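Local coordinates for protein putative peptidase (Parabacteroides merdae, PDB 4L8K) that probably hydrolyses peptide bonds as a serine peptidase of family S41, at residues Trp16-Glu21 with Ser255-Gly260; Asp118-Val123 with Leu309-Gly314; Tyr139-Phe144 with Lys148-Asp153. One frame throughout, in Å; residues are numbered along the deposited sequence.

The three contacts illustrate how an elongated chain can be closed at both ends by side-chain packing. Along the sequence the segments run 16-21, 118-123, 139-144, 148-153, 255-260 and 309-314, so contacts 1 and 2 cross while contact 3 is nested inside both. Contacts 2 and 3 are neighbours, their centres about 10 Å apart, and share the mixed sheet in which strands 120-125 and 149-153 lie side by side. Contact 1 sits beyond the chain's centre, about 50 Å from contact 2 and 46 Å from contact 3 between centres, where helix 8-22 meets a small antiparallel sheet. Contacts 1 and 2 thus join distant parts of the chain, whereas contact 3 is local.

Contact 1: Trp16-Glu21 with Ser255-Gly260; sequences WRIMDE and SELPNG
Ile-18 and Ser-255 meet without any hydrogen bond passing between their segments, and the shortest polar bond here is internal to the helix, from Asp-20 N to Trp-16 O at 2.8 Å. The arrangement is a helix set beside the end of a beta hairpin: helix 8-22 on one hand, and on the other strand 252-256, which pairs with strand 262-266 at the border of a small antiparallel sheet. Within segment 16-21, Ile-18 alone makes the contact. Its CG1 stands beside the backbone N (chi1 -71°), and the extended second torsion carries CD1 out toward the hairpin. There Ile-18 CD1 is 3.6 Å from Ser-255 OG and 3.7 Å from Leu-257 CD2, the two aliphatic side chains running obliquely past one another. Ile-18 CD1 also comes within 3.8 Å of the carbonyl oxygen Glu-256 O, while the second branch, Ile-18 CG2, lies 4.0 Å from Ser-255 CB. A single isoleucine therefore touches three successive residues where the strand gives way to the turn. Leu-257 is buried, and it also packs on Leu-15 and Asn-11 of the same helix.

The turn from Leu-257 to Gly-260 is of type I and is closed by Gly-260 N bonding to Leu-257 O at 2.9 Å. Gly-260 has a positive phi of 92°, where a side chain would press on the preceding carbonyl oxygen. Asn-11 OD1 accepts a hydrogen bond from Asn-259 N, giving the helix a polar hold on this turn. Other side chains of the helix pack away from the hairpin: Trp-16 stacks on Trp-33 and gives its NE1 to Trp-33 O, while Asp-20 CB rests 3.8 Å above one face of the Trp-16 ring, toward its rim.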
ATOM      1  N   TRP A  16     -19.787  17.814   2.782  1.00 28.57           N
ATOM      2  CA  TRP A  16     -20.720  16.736   2.457  1.00 28.17           C
ATOM      3  C   TRP A  16     -20.825  16.551   0.921  1.00 33.76           C
ATOM      4  O   TRP A  16     -20.805  15.417   0.433  1.00 32.86           O
ATOM      5  CB  TRP A  16     -22.117  16.996   3.076  1.00 26.74           C
ATOM      6  CG  TRP A  16     -23.031  15.818   2.885  1.00 27.31           C
ATOM      7  CD1 TRP A  16     -23.099  14.703   3.670  1.00 29.12           C
ATOM      8  CD2 TRP A  16     -23.839  15.540   1.721  1.00 28.13           C
ATOM      9  NE1 TRP A  16     -23.974  13.788   3.119  1.00 28.62           N
ATOM     10  CE2 TRP A  16     -24.442  14.278   1.923  1.00 31.26           C
ATOM     11  CE3 TRP A  16     -24.181  16.275   0.568  1.00 30.16           C
ATOM     12  CZ2 TRP A  16     -25.377  13.739   1.021  1.00 31.59           C
ATOM     13  CZ3 TRP A  16     -25.100  15.737  -0.324  1.00 31.71           C
ATOM     14  CH2 TRP A  16     -25.678  14.481  -0.104  1.00 31.94           C
ATOM     15  N   ARG A  17     -20.934  17.676   0.182  1.00 32.58           N
ATOM     16  CA  ARG A  17     -21.052  17.739  -1.274  1.00 33.38           C
ATOM     17  C   ARG A  17     -19.774  17.234  -1.965  1.00 36.26           C
ATOM     18  O   ARG A  17     -19.875  16.477  -2.936  1.00 35.83           O
ATOM     19  CB  ARG A  17     -21.376  19.168  -1.723  1.00 36.14           C
ATOM     20  CG  ARG A  17     -22.629  19.273  -2.601  1.00 57.42           C
ATOM     21  CD  ARG A  17     -22.874  20.686  -3.093  1.00 73.67           C
ATOM     22  NE  ARG A  17     -22.574  20.831  -4.520  1.00 88.58           N
ATOM     23  CZ  ARG A  17     -21.386  21.178  -5.007  1.00106.30           C
ATOM     24  NH1 ARG A  17     -20.366  21.414  -4.187  1.00 91.53           N
ATOM     25  NH2 ARG A  17     -21.203  21.276  -6.317  1.00 97.45           N
ATOM     26  N   ILE A  18     -18.579  17.625  -1.449  1.00 32.12           N
ATOM     27  CA  ILE A  18     -17.292  17.182  -2.004  1.00 31.32           C
ATOM     28  C   ILE A  18     -17.214  15.639  -1.932  1.00 37.21           C
ATOM     29  O   ILE A  18     -16.836  15.000  -2.918  1.00 37.46           O
ATOM     30  CB  ILE A  18     -16.078  17.875  -1.322  1.00 31.83           C
ATOM     31  CG1 ILE A  18     -16.002  19.362  -1.737  1.00 32.41           C
ATOM     32  CG2 ILE A  18     -14.756  17.152  -1.671  1.00 30.56           C
ATOM     33  CD1 ILE A  18     -15.140  20.250  -0.858  1.00 32.78           C
HETATM   34  N   MSE A  19     -17.614  15.057  -0.775  1.00 30.49           N
HETATM   35  CA  MSE A  19     -17.633  13.617  -0.570  1.00 26.47           C
HETATM   36  C   MSE A  19     -18.670  12.960  -1.458  1.00 34.61           C
HETATM   37  O   MSE A  19     -18.355  12.000  -2.161  1.00 35.39           O
HETATM   38  CB  MSE A  19     -17.915  13.300   0.897  1.00 25.69           C
HETATM   39  CG  MSE A  19     -16.697  13.482   1.798  1.00 27.64           C
HETATM   40 SE   MSE A  19     -15.469  12.013   1.593  0.75 29.85          SE
HETATM   41  CE  MSE A  19     -16.458  10.579   2.439  1.00 26.84           C
ATOM     42  N   ASP A  20     -19.901  13.509  -1.463  1.00 33.80           N
ATOM     43  CA  ASP A  20     -21.034  12.996  -2.246  1.00 33.59           C
ATOM     44  C   ASP A  20     -20.710  12.852  -3.734  1.00 38.03           C
ATOM     45  O   ASP A  20     -21.071  11.845  -4.344  1.00 38.76           O
ATOM     46  CB  ASP A  20     -22.247  13.917  -2.079  1.00 35.34           C
ATOM     47  CG  ASP A  20     -23.534  13.357  -2.639  1.00 39.75           C
ATOM     48  OD1 ASP A  20     -23.952  12.259  -2.196  1.00 38.10           O
ATOM     49  OD2 ASP A  20     -24.145  14.027  -3.492  1.00 48.54           O
ATOM     50  N   GLU A  21     -20.010  13.836  -4.304  1.00 33.84           N
ATOM     51  CA  GLU A  21     -19.714  13.878  -5.725  1.00 34.01           C
ATOM     52  C   GLU A  21     -18.389  13.240  -6.131  1.00 37.81           C
ATOM     53  O   GLU A  21     -18.267  12.856  -7.300  1.00 39.15           O
ATOM     54  CB  GLU A  21     -19.741  15.339  -6.209  1.00 36.25           C
ATOM     55  CG  GLU A  21     -21.112  15.989  -6.001  1.00 44.41           C
ATOM     56  CD  GLU A  21     -21.275  17.464  -6.310  1.00 58.97           C
ATOM     57  OE1 GLU A  21     -20.266  18.161  -6.566  1.00 48.91           O
ATOM     58  OE2 GLU A  21     -22.437  17.929  -6.267  1.00 61.45           O
ATOM     59  N   SER A 255      -9.360  18.506  -2.082  1.00 26.80           N
ATOM     60  CA  SER A 255     -10.162  19.699  -2.324  1.00 27.11           C
ATOM     61  C   SER A 255     -10.156  20.564  -1.077  1.00 32.67           C
ATOM     62  O   SER A 255     -10.093  20.044   0.039  1.00 30.62           O
ATOM     63  CB  SER A 255     -11.593  19.321  -2.694  1.00 31.26           C
ATOM     64  OG  SER A 255     -12.310  20.466  -3.126  1.00 45.67           O
ATOM     65  N   GLU A 256     -10.223  21.875  -1.264  1.00 32.03           N
ATOM     66  CA  GLU A 256     -10.285  22.814  -0.153  1.00 33.20           C
ATOM     67  C   GLU A 256     -11.735  23.122   0.226  1.00 36.68           C
ATOM     68  O   GLU A 256     -12.621  23.115  -0.633  1.00 36.91           O
ATOM     69  CB  GLU A 256      -9.565  24.115  -0.526  1.00 35.82           C
ATOM     70  CG  GLU A 256      -8.384  24.433   0.363  1.00 51.66           C
ATOM     71  CD  GLU A 256      -7.687  25.726   0.004  1.00 78.20           C
ATOM     72  OE1 GLU A 256      -8.334  26.797   0.089  1.00 62.78           O
ATOM     73  OE2 GLU A 256      -6.487  25.670  -0.351  1.00 78.42           O
ATOM     74  N   LEU A 257     -11.973  23.397   1.506  1.00 31.79           N
ATOM     75  CA  LEU A 257     -13.274  23.818   2.006  1.00 31.69           C
ATOM     76  C   LEU A 257     -13.348  25.358   1.979  1.00 35.29           C
ATOM     77  O   LEU A 257     -12.285  25.997   1.955  1.00 33.39           O
ATOM     78  CB  LEU A 257     -13.498  23.311   3.455  1.00 30.97           C
ATOM     79  CG  LEU A 257     -13.546  21.804   3.736  1.00 34.29           C
ATOM     80  CD1 LEU A 257     -14.125  21.550   5.128  1.00 32.39           C
ATOM     81  CD2 LEU A 257     -14.385  21.068   2.702  1.00 36.85           C
ATOM     82  N   PRO A 258     -14.549  25.992   2.083  1.00 32.86           N
ATOM     83  CA  PRO A 258     -14.593  27.464   2.139  1.00 34.71           C
ATOM     84  C   PRO A 258     -13.707  28.072   3.240  1.00 39.02           C
ATOM     85  O   PRO A 258     -13.214  29.176   3.044  1.00 40.66           O
ATOM     86  CB  PRO A 258     -16.077  27.762   2.419  1.00 37.48           C
ATOM     87  CG  PRO A 258     -16.800  26.610   1.800  1.00 40.80           C
ATOM     88  CD  PRO A 258     -15.913  25.420   2.091  1.00 34.70           C
ATOM     89  N   ASN A 259     -13.488  27.364   4.374  1.00 34.17           N
ATOM     90  CA  ASN A 259     -12.666  27.858   5.509  1.00 32.42           C
ATOM     91  C   ASN A 259     -11.144  27.580   5.336  1.00 34.41           C
ATOM     92  O   ASN A 259     -10.358  27.845   6.249  1.00 33.83           O
ATOM     93  CB  ASN A 259     -13.162  27.267   6.854  1.00 28.56           C
ATOM     94  CG  ASN A 259     -13.029  25.757   6.995  1.00 38.32           C
ATOM     95  OD1 ASN A 259     -12.433  25.063   6.164  1.00 33.04           O
ATOM     96  ND2 ASN A 259     -13.659  25.199   8.016  1.00 27.02           N
ATOM     97  N   GLY A 260     -10.749  27.023   4.199  1.00 30.31           N
ATOM     98  CA  GLY A 260      -9.340  26.779   3.930  1.00 29.03           C
ATOM     99  C   GLY A 260      -8.831  25.420   4.338  1.00 32.08           C
ATOM    100  O   GLY A 260      -7.695  25.079   4.014  1.00 32.53           O
TER

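Contact 2: Asp118-Val123 with Leu309-Gly314; sequences DQIGYV and LLLAKG
Ile-120 drives its CD1 methyl against the last turn of helix 301-311, reaching 3.7 Å from Leu-311 CG and 4.0 Å from Leu-310 CB. This is the close-packed part, with Ile-120 and Leu-310 buried; the other branch, Ile-120 CG2, faces Leu-310 CD1 at 4.1 Å. With CG1 beside the backbone N (chi1 -73°) and CG2 beside the carbonyl carbon, the CG1 branch reaches both leucines and CG2 reaches Leu-310. The helix end thus lies over one face of the mixed sheet of this crotonase-clan fold, where Ile-151 of the adjacent strand touches both Ile-120 and Leu-310. Cut back to an alanine, Ile-120 would lose both branches, which is likely to leave a gap beside Leu-310 and Leu-311.

On the more open side, apolar packing gives way to a mixed contact. Gln-119 runs across Leu-311 nearly perpendicularly, its NE2 3.6 Å from Leu-311 CD2, while that amide nitrogen donates a hydrogen bond to Ala-116 O. Gln-119 and Ile-120 both face Leu-115, forming a classic beta bulge at the start of the strand. Farther out, the chain leaves the helix at the exposed Ala-312 and becomes poorly ordered at Lys-313 and Gly-314.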
ATOM      1  N   ASP A 118      24.472 -17.510   2.388  1.00 23.56           N
ATOM      2  CA  ASP A 118      24.504 -16.808   1.100  1.00 22.75           C
ATOM      3  C   ASP A 118      23.564 -17.413   0.030  1.00 25.58           C
ATOM      4  O   ASP A 118      23.727 -17.110  -1.155  1.00 23.37           O
ATOM      5  CB  ASP A 118      25.957 -16.755   0.570  1.00 24.90           C
ATOM      6  CG  ASP A 118      26.903 -16.023   1.506  1.00 28.37           C
ATOM      7  OD1 ASP A 118      26.641 -14.836   1.807  1.00 30.90           O
ATOM      8  OD2 ASP A 118      27.890 -16.645   1.961  1.00 25.38           O
ATOM      9  N   GLN A 119      22.544 -18.200   0.443  1.00 23.81           N
ATOM     10  CA  GLN A 119      21.583 -18.823  -0.483  1.00 22.97           C
ATOM     11  C   GLN A 119      20.418 -17.922  -0.787  1.00 25.21           C
ATOM     12  O   GLN A 119      19.742 -18.142  -1.803  1.00 21.45           O
ATOM     13  CB  GLN A 119      21.022 -20.143   0.083  1.00 24.47           C
ATOM     14  CG  GLN A 119      22.062 -21.271   0.266  1.00 33.04           C
ATOM     15  CD  GLN A 119      21.494 -22.476   0.999  1.00 36.29           C
ATOM     16  OE1 GLN A 119      21.170 -23.518   0.407  1.00 33.03           O
ATOM     17  NE2 GLN A 119      21.308 -22.340   2.301  1.00 19.94           N
ATOM     18  N   ILE A 120      20.137 -16.940   0.118  1.00 21.48           N
ATOM     19  CA  ILE A 120      18.965 -16.072  -0.021  1.00 20.82           C
ATOM     20  C   ILE A 120      19.350 -14.595  -0.009  1.00 24.50           C
ATOM     21  O   ILE A 120      20.063 -14.137   0.886  1.00 23.46           O
ATOM     22  CB  ILE A 120      17.962 -16.422   1.132  1.00 23.52           C
ATOM     23  CG1 ILE A 120      17.289 -17.799   0.822  1.00 23.35           C
ATOM     24  CG2 ILE A 120      16.893 -15.299   1.349  1.00 20.58           C
ATOM     25  CD1 ILE A 120      16.565 -18.381   1.926  1.00 33.78           C
ATOM     26  N   GLY A 121      18.878 -13.873  -1.018  1.00 20.59           N
ATOM     27  CA  GLY A 121      19.039 -12.430  -1.119  1.00 19.35           C
ATOM     28  C   GLY A 121      17.914 -11.729  -0.373  1.00 22.56           C
ATOM     29  O   GLY A 121      16.744 -12.041  -0.576  1.00 22.82           O
ATOM     30  N   TYR A 122      18.234 -10.826   0.544  1.00 20.77           N
ATOM     31  CA  TYR A 122      17.195 -10.088   1.287  1.00 18.63           C
ATOM     32  C   TYR A 122      17.292  -8.591   0.946  1.00 21.29           C
ATOM     33  O   TYR A 122      18.367  -8.008   0.998  1.00 18.83           O
ATOM     34  CB  TYR A 122      17.274 -10.351   2.806  1.00 17.31           C
ATOM     35  CG  TYR A 122      16.357  -9.458   3.635  1.00 18.17           C
ATOM     36  CD1 TYR A 122      15.005  -9.765   3.800  1.00 17.63           C
ATOM     37  CD2 TYR A 122      16.828  -8.273   4.202  1.00 18.02           C
ATOM     38  CE1 TYR A 122      14.153  -8.928   4.522  1.00 17.42           C
ATOM     39  CE2 TYR A 122      15.972  -7.410   4.894  1.00 17.73           C
ATOM     40  CZ  TYR A 122      14.643  -7.750   5.068  1.00 21.73           C
ATOM     41  OH  TYR A 122      13.822  -6.904   5.777  1.00 19.46           O
ATOM     42  N   VAL A 123      16.167  -7.998   0.549  1.00 18.85           N
ATOM     43  CA  VAL A 123      16.080  -6.563   0.263  1.00 17.45           C
ATOM     44  C   VAL A 123      15.001  -5.947   1.166  1.00 21.02           C
ATOM     45  O   VAL A 123      13.890  -6.463   1.248  1.00 20.66           O
ATOM     46  CB  VAL A 123      15.796  -6.218  -1.248  1.00 21.03           C
ATOM     47  CG1 VAL A 123      15.799  -4.706  -1.493  1.00 19.27           C
ATOM     48  CG2 VAL A 123      16.777  -6.910  -2.200  1.00 21.28           C
ATOM     49  N   LEU A 309      10.554 -21.335   3.125  1.00 24.20           N
ATOM     50  CA  LEU A 309       9.897 -21.585   1.842  1.00 25.41           C
ATOM     51  C   LEU A 309      10.884 -21.591   0.665  1.00 29.66           C
ATOM     52  O   LEU A 309      10.838 -22.508  -0.136  1.00 30.36           O
ATOM     53  CB  LEU A 309       8.786 -20.568   1.605  1.00 25.16           C
ATOM     54  CG  LEU A 309       7.869 -20.829   0.424  1.00 31.48           C
ATOM     55  CD1 LEU A 309       7.245 -22.257   0.481  1.00 31.83           C
ATOM     56  CD2 LEU A 309       6.780 -19.780   0.388  1.00 34.84           C
ATOM     57  N   LEU A 310      11.773 -20.594   0.581  1.00 26.87           N
ATOM     58  CA  LEU A 310      12.774 -20.493  -0.481  1.00 26.73           C
ATOM     59  C   LEU A 310      13.831 -21.612  -0.431  1.00 32.01           C
ATOM     60  O   LEU A 310      14.380 -21.974  -1.471  1.00 31.42           O
ATOM     61  CB  LEU A 310      13.483 -19.137  -0.432  1.00 26.08           C
ATOM     62  CG  LEU A 310      12.677 -17.898  -0.836  1.00 28.65           C
ATOM     63  CD1 LEU A 310      13.461 -16.637  -0.552  1.00 26.52           C
ATOM     64  CD2 LEU A 310      12.274 -17.944  -2.309  1.00 28.38           C
ATOM     65  N   LEU A 311      14.139 -22.126   0.772  1.00 30.97           N
ATOM     66  CA  LEU A 311      15.118 -23.201   0.968  1.00 30.86           C
ATOM     67  C   LEU A 311      14.487 -24.574   0.772  1.00 40.74           C
ATOM     68  O   LEU A 311      15.223 -25.554   0.617  1.00 42.22           O
ATOM     69  CB  LEU A 311      15.782 -23.132   2.352  1.00 29.55           C
ATOM     70  CG  LEU A 311      16.758 -21.971   2.581  1.00 32.38           C
ATOM     71  CD1 LEU A 311      17.352 -22.061   3.972  1.00 31.79           C
ATOM     72  CD2 LEU A 311      17.857 -21.887   1.482  1.00 30.58           C
ATOM     73  N   ALA A 312      13.138 -24.656   0.795  1.00 40.51           N
ATOM     74  CA  ALA A 312      12.418 -25.913   0.616  1.00 43.50           C
ATOM     75  C   ALA A 312      12.783 -26.475  -0.751  1.00 54.46           C
ATOM     76  O   ALA A 312      12.553 -25.836  -1.782  1.00 53.90           O
ATOM     77  CB  ALA A 312      10.922 -25.705   0.779  1.00 44.17           C
ATOM     78  N   LYS A 313      13.562 -27.573  -0.718  1.00 56.61           N
ATOM     79  CA  LYS A 313      14.144 -28.195  -1.909  1.00 58.50           C
ATOM     80  C   LYS A 313      13.130 -28.987  -2.745  1.00 64.83           C
ATOM     81  O   LYS A 313      12.345 -29.780  -2.208  1.00 65.96           O
ATOM     82  CB  LYS A 313      15.366 -29.077  -1.559  1.00 61.85           C
ATOM     83  CG  LYS A 313      15.146 -30.158  -0.494  1.00 74.24           C
ATOM     84  CD  LYS A 313      16.471 -30.639   0.103  1.00 84.48           C
ATOM     85  CE  LYS A 313      16.988 -29.754   1.219  1.00 90.04           C
ATOM     86  NZ  LYS A 313      18.320 -30.195   1.700  1.00 95.35           N
ATOM     87  N   GLY A 314      13.182 -28.738  -4.056  1.00 61.06           N
ATOM     88  CA  GLY A 314      12.369 -29.393  -5.074  1.00 61.01           C
ATOM     89  C   GLY A 314      13.218 -30.371  -5.860  1.00 65.24           C
ATOM     90  O   GLY A 314      14.028 -31.093  -5.266  1.00 64.51           O
TER

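Contact 3: Tyr139-Phe144 with Lys148-Asp153; sequences YMFAHF and KGLIFD
The backbones of helix 134-143 and strand 149-153 come closest where the helix ends, with 8.0 Å between the CA atoms of Phe-144 and Leu-150. Phe-144 N hydrogen-bonds to Phe-141 O at 3.0 Å, its bond to Met-140 O being only weak, so the last turn tightens before the chain swings back into the strand. No hydrogen bond joins the two segments; across the contact, Leu-150 is the strand residue that meets three large side chains. Leu-150 has CG anti to the backbone N (chi1 178°), and its two methyls divide the work. Leu-150 CD1 lies 3.6 Å from Phe-144 CD2, the two side chains set roughly square to each other, and 4.3 Å from Met-140 SE, the selenium of a selenomethionine. Leu-150 CD2 instead meets the edge of the Phe-141 ring near its plane, 4.3 Å from Phe-141 CE1. Met-140 CE lies against one face of that ring, 3.6 Å above its plane and offset from its centre. Met-140 and Phe-144 both reach on to Val-123 of the preceding strand, while Ile-151, next along from Leu-150, packs against helix 301-311 on the sheet's other face. All four touching residues are buried, and together they close the hydrophobic interface of a beta-alpha-beta crossover, in which helix 134-143 links the adjacent parallel strands 120-125 and 149-153.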
ATOM      1  N   TYR A 139      23.274  -3.932  -9.593  1.00 19.69           N
ATOM      2  CA  TYR A 139      24.286  -4.268  -8.583  1.00 20.11           C
ATOM      3  C   TYR A 139      23.730  -5.168  -7.473  1.00 23.88           C
ATOM      4  O   TYR A 139      24.420  -6.098  -7.040  1.00 24.35           O
ATOM      5  CB  TYR A 139      24.913  -3.005  -7.991  1.00 21.31           C
ATOM      6  CG  TYR A 139      26.056  -2.509  -8.849  1.00 24.13           C
ATOM      7  CD1 TYR A 139      27.252  -3.227  -8.937  1.00 26.38           C
ATOM      8  CD2 TYR A 139      25.937  -1.349  -9.607  1.00 25.44           C
ATOM      9  CE1 TYR A 139      28.290  -2.809  -9.769  1.00 25.78           C
ATOM     10  CE2 TYR A 139      26.982  -0.908 -10.425  1.00 26.47           C
ATOM     11  CZ  TYR A 139      28.155  -1.642 -10.499  1.00 29.15           C
ATOM     12  OH  TYR A 139      29.199  -1.217 -11.268  1.00 27.66           O
HETATM   13  N   MSE A 140      22.482  -4.909  -7.045  1.00 18.43           N
HETATM   14  CA  MSE A 140      21.813  -5.700  -6.018  1.00 16.89           C
HETATM   15  C   MSE A 140      21.595  -7.124  -6.563  1.00 20.52           C
HETATM   16  O   MSE A 140      21.947  -8.090  -5.883  1.00 22.52           O
HETATM   17  CB  MSE A 140      20.509  -5.000  -5.554  1.00 17.46           C
HETATM   18  CG  MSE A 140      19.663  -5.795  -4.546  1.00 21.77           C
HETATM   19 SE   MSE A 140      18.464  -7.046  -5.477  0.75 26.36          SE
HETATM   20  CE  MSE A 140      17.233  -5.702  -6.343  1.00 21.82           C
ATOM     21  N   PHE A 141      21.095  -7.251  -7.786  1.00 16.53           N
ATOM     22  CA  PHE A 141      20.868  -8.549  -8.421  1.00 16.26           C
ATOM     23  C   PHE A 141      22.184  -9.296  -8.626  1.00 19.71           C
ATOM     24  O   PHE A 141      22.223 -10.499  -8.353  1.00 20.44           O
ATOM     25  CB  PHE A 141      20.074  -8.431  -9.760  1.00 18.00           C
ATOM     26  CG  PHE A 141      18.599  -8.064  -9.618  1.00 19.43           C
ATOM     27  CD1 PHE A 141      17.785  -8.698  -8.676  1.00 21.21           C
ATOM     28  CD2 PHE A 141      18.012  -7.128 -10.464  1.00 21.27           C
ATOM     29  CE1 PHE A 141      16.425  -8.370  -8.560  1.00 21.21           C
ATOM     30  CE2 PHE A 141      16.657  -6.801 -10.342  1.00 23.59           C
ATOM     31  CZ  PHE A 141      15.871  -7.414  -9.387  1.00 20.53           C
ATOM     32  N   ALA A 142      23.265  -8.599  -9.027  1.00 17.01           N
ATOM     33  CA  ALA A 142      24.587  -9.261  -9.228  1.00 17.78           C
ATOM     34  C   ALA A 142      25.145  -9.788  -7.874  1.00 22.07           C
ATOM     35  O   ALA A 142      25.718 -10.877  -7.829  1.00 21.72           O
ATOM     36  CB  ALA A 142      25.583  -8.321  -9.884  1.00 18.59           C
ATOM     37  N   HIS A 143      24.903  -9.057  -6.765  1.00 17.25           N
ATOM     38  CA  HIS A 143      25.317  -9.513  -5.442  1.00 17.89           C
ATOM     39  C   HIS A 143      24.590 -10.825  -5.056  1.00 23.36           C
ATOM     40  O   HIS A 143      25.121 -11.628  -4.281  1.00 24.27           O
ATOM     41  CB  HIS A 143      25.049  -8.414  -4.404  1.00 19.31           C
ATOM     42  CG  HIS A 143      25.563  -8.727  -3.027  1.00 22.53           C
ATOM     43  ND1 HIS A 143      26.912  -8.925  -2.786  1.00 24.98           N
ATOM     44  CD2 HIS A 143      24.885  -8.877  -1.866  1.00 24.15           C
ATOM     45  CE1 HIS A 143      27.008  -9.207  -1.497  1.00 24.59           C
ATOM     46  NE2 HIS A 143      25.814  -9.187  -0.904  1.00 24.48           N
ATOM     47  N   PHE A 144      23.408 -11.066  -5.659  1.00 20.79           N
ATOM     48  CA  PHE A 144      22.533 -12.215  -5.394  1.00 19.83           C
ATOM     49  C   PHE A 144      22.541 -13.258  -6.533  1.00 23.76           C
ATOM     50  O   PHE A 144      21.705 -14.160  -6.532  1.00 22.61           O
ATOM     51  CB  PHE A 144      21.097 -11.703  -5.156  1.00 20.08           C
ATOM     52  CG  PHE A 144      20.889 -10.789  -3.959  1.00 21.17           C
ATOM     53  CD1 PHE A 144      21.736 -10.847  -2.858  1.00 23.90           C
ATOM     54  CD2 PHE A 144      19.807  -9.925  -3.909  1.00 22.95           C
ATOM     55  CE1 PHE A 144      21.516 -10.033  -1.745  1.00 25.04           C
ATOM     56  CE2 PHE A 144      19.573  -9.130  -2.786  1.00 24.61           C
ATOM     57  CZ  PHE A 144      20.418  -9.202  -1.706  1.00 23.46           C
ATOM     58  N   LYS A 148      19.515 -18.746  -4.437  1.00 26.69           N
ATOM     59  CA  LYS A 148      18.370 -19.623  -4.779  1.00 26.63           C
ATOM     60  C   LYS A 148      17.074 -18.798  -4.953  1.00 30.27           C
ATOM     61  O   LYS A 148      16.212 -19.141  -5.758  1.00 31.33           O
ATOM     62  CB  LYS A 148      18.170 -20.597  -3.589  1.00 28.10           C
ATOM     63  CG  LYS A 148      18.009 -22.045  -3.916  1.00 38.65           C
ATOM     64  CD  LYS A 148      17.919 -22.857  -2.651  1.00 40.28           C
ATOM     65  CE  LYS A 148      17.154 -24.149  -2.856  1.00 56.17           C
ATOM     66  NZ  LYS A 148      15.683 -23.949  -2.966  1.00 67.35           N
ATOM     67  N   GLY A 149      16.917 -17.777  -4.124  1.00 25.46           N
ATOM     68  CA  GLY A 149      15.729 -16.935  -4.171  1.00 23.88           C
ATOM     69  C   GLY A 149      15.934 -15.601  -3.514  1.00 24.39           C
ATOM     70  O   GLY A 149      16.979 -15.354  -2.917  1.00 21.72           O
ATOM     71  N   LEU A 150      14.906 -14.744  -3.613  1.00 21.84           N
ATOM     72  CA  LEU A 150      14.927 -13.383  -3.124  1.00 21.16           C
ATOM     73  C   LEU A 150      13.766 -13.087  -2.210  1.00 24.78           C
ATOM     74  O   LEU A 150      12.635 -13.485  -2.478  1.00 24.21           O
ATOM     75  CB  LEU A 150      14.884 -12.419  -4.340  1.00 21.23           C
ATOM     76  CG  LEU A 150      14.851 -10.886  -4.074  1.00 24.99           C
ATOM     77  CD1 LEU A 150      16.250 -10.365  -3.822  1.00 26.87           C
ATOM     78  CD2 LEU A 150      14.295 -10.153  -5.253  1.00 21.80           C
ATOM     79  N   ILE A 151      14.048 -12.314  -1.162  1.00 20.91           N
ATOM     80  CA  ILE A 151      13.041 -11.761  -0.261  1.00 19.95           C
ATOM     81  C   ILE A 151      13.018 -10.254  -0.559  1.00 21.38           C
ATOM     82  O   ILE A 151      14.067  -9.585  -0.449  1.00 19.63           O
ATOM     83  CB  ILE A 151      13.268 -12.099   1.261  1.00 22.19           C
ATOM     84  CG1 ILE A 151      13.202 -13.625   1.525  1.00 21.92           C
ATOM     85  CG2 ILE A 151      12.264 -11.343   2.175  1.00 19.19           C
ATOM     86  CD1 ILE A 151      13.750 -14.068   2.971  1.00 16.91           C
ATOM     87  N   PHE A 152      11.846  -9.736  -1.003  1.00 16.88           N
ATOM     88  CA  PHE A 152      11.667  -8.309  -1.275  1.00 16.52           C
ATOM     89  C   PHE A 152      10.686  -7.768  -0.218  1.00 21.61           C
ATOM     90  O   PHE A 152       9.479  -7.952  -0.309  1.00 23.23           O
ATOM     91  CB  PHE A 152      11.214  -8.033  -2.731  1.00 17.75           C
ATOM     92  CG  PHE A 152      11.547  -6.623  -3.167  1.00 18.83           C
ATOM     93  CD1 PHE A 152      10.712  -5.554  -2.830  1.00 21.23           C
ATOM     94  CD2 PHE A 152      12.729  -6.349  -3.857  1.00 19.62           C
ATOM     95  CE1 PHE A 152      11.039  -4.242  -3.208  1.00 21.57           C
ATOM     96  CE2 PHE A 152      13.055  -5.043  -4.238  1.00 22.05           C
ATOM     97  CZ  PHE A 152      12.204  -4.000  -3.917  1.00 20.81           C
ATOM     98  N   ASP A 153      11.222  -7.172   0.820  1.00 19.58           N
ATOM     99  CA  ASP A 153      10.433  -6.728   1.975  1.00 19.07           C
ATOM    100  C   ASP A 153       9.987  -5.272   1.831  1.00 21.19           C
ATOM    101  O   ASP A 153      10.816  -4.348   1.860  1.00 18.63           O
ATOM    102  CB  ASP A 153      11.287  -6.934   3.254  1.00 20.28           C
ATOM    103  CG  ASP A 153      10.606  -6.749   4.598  1.00 19.77           C
ATOM    104  OD1 ASP A 153       9.409  -6.382   4.620  1.00 20.09           O
ATOM    105  OD2 ASP A 153      11.265  -6.979   5.626  1.00 23.66           O
TER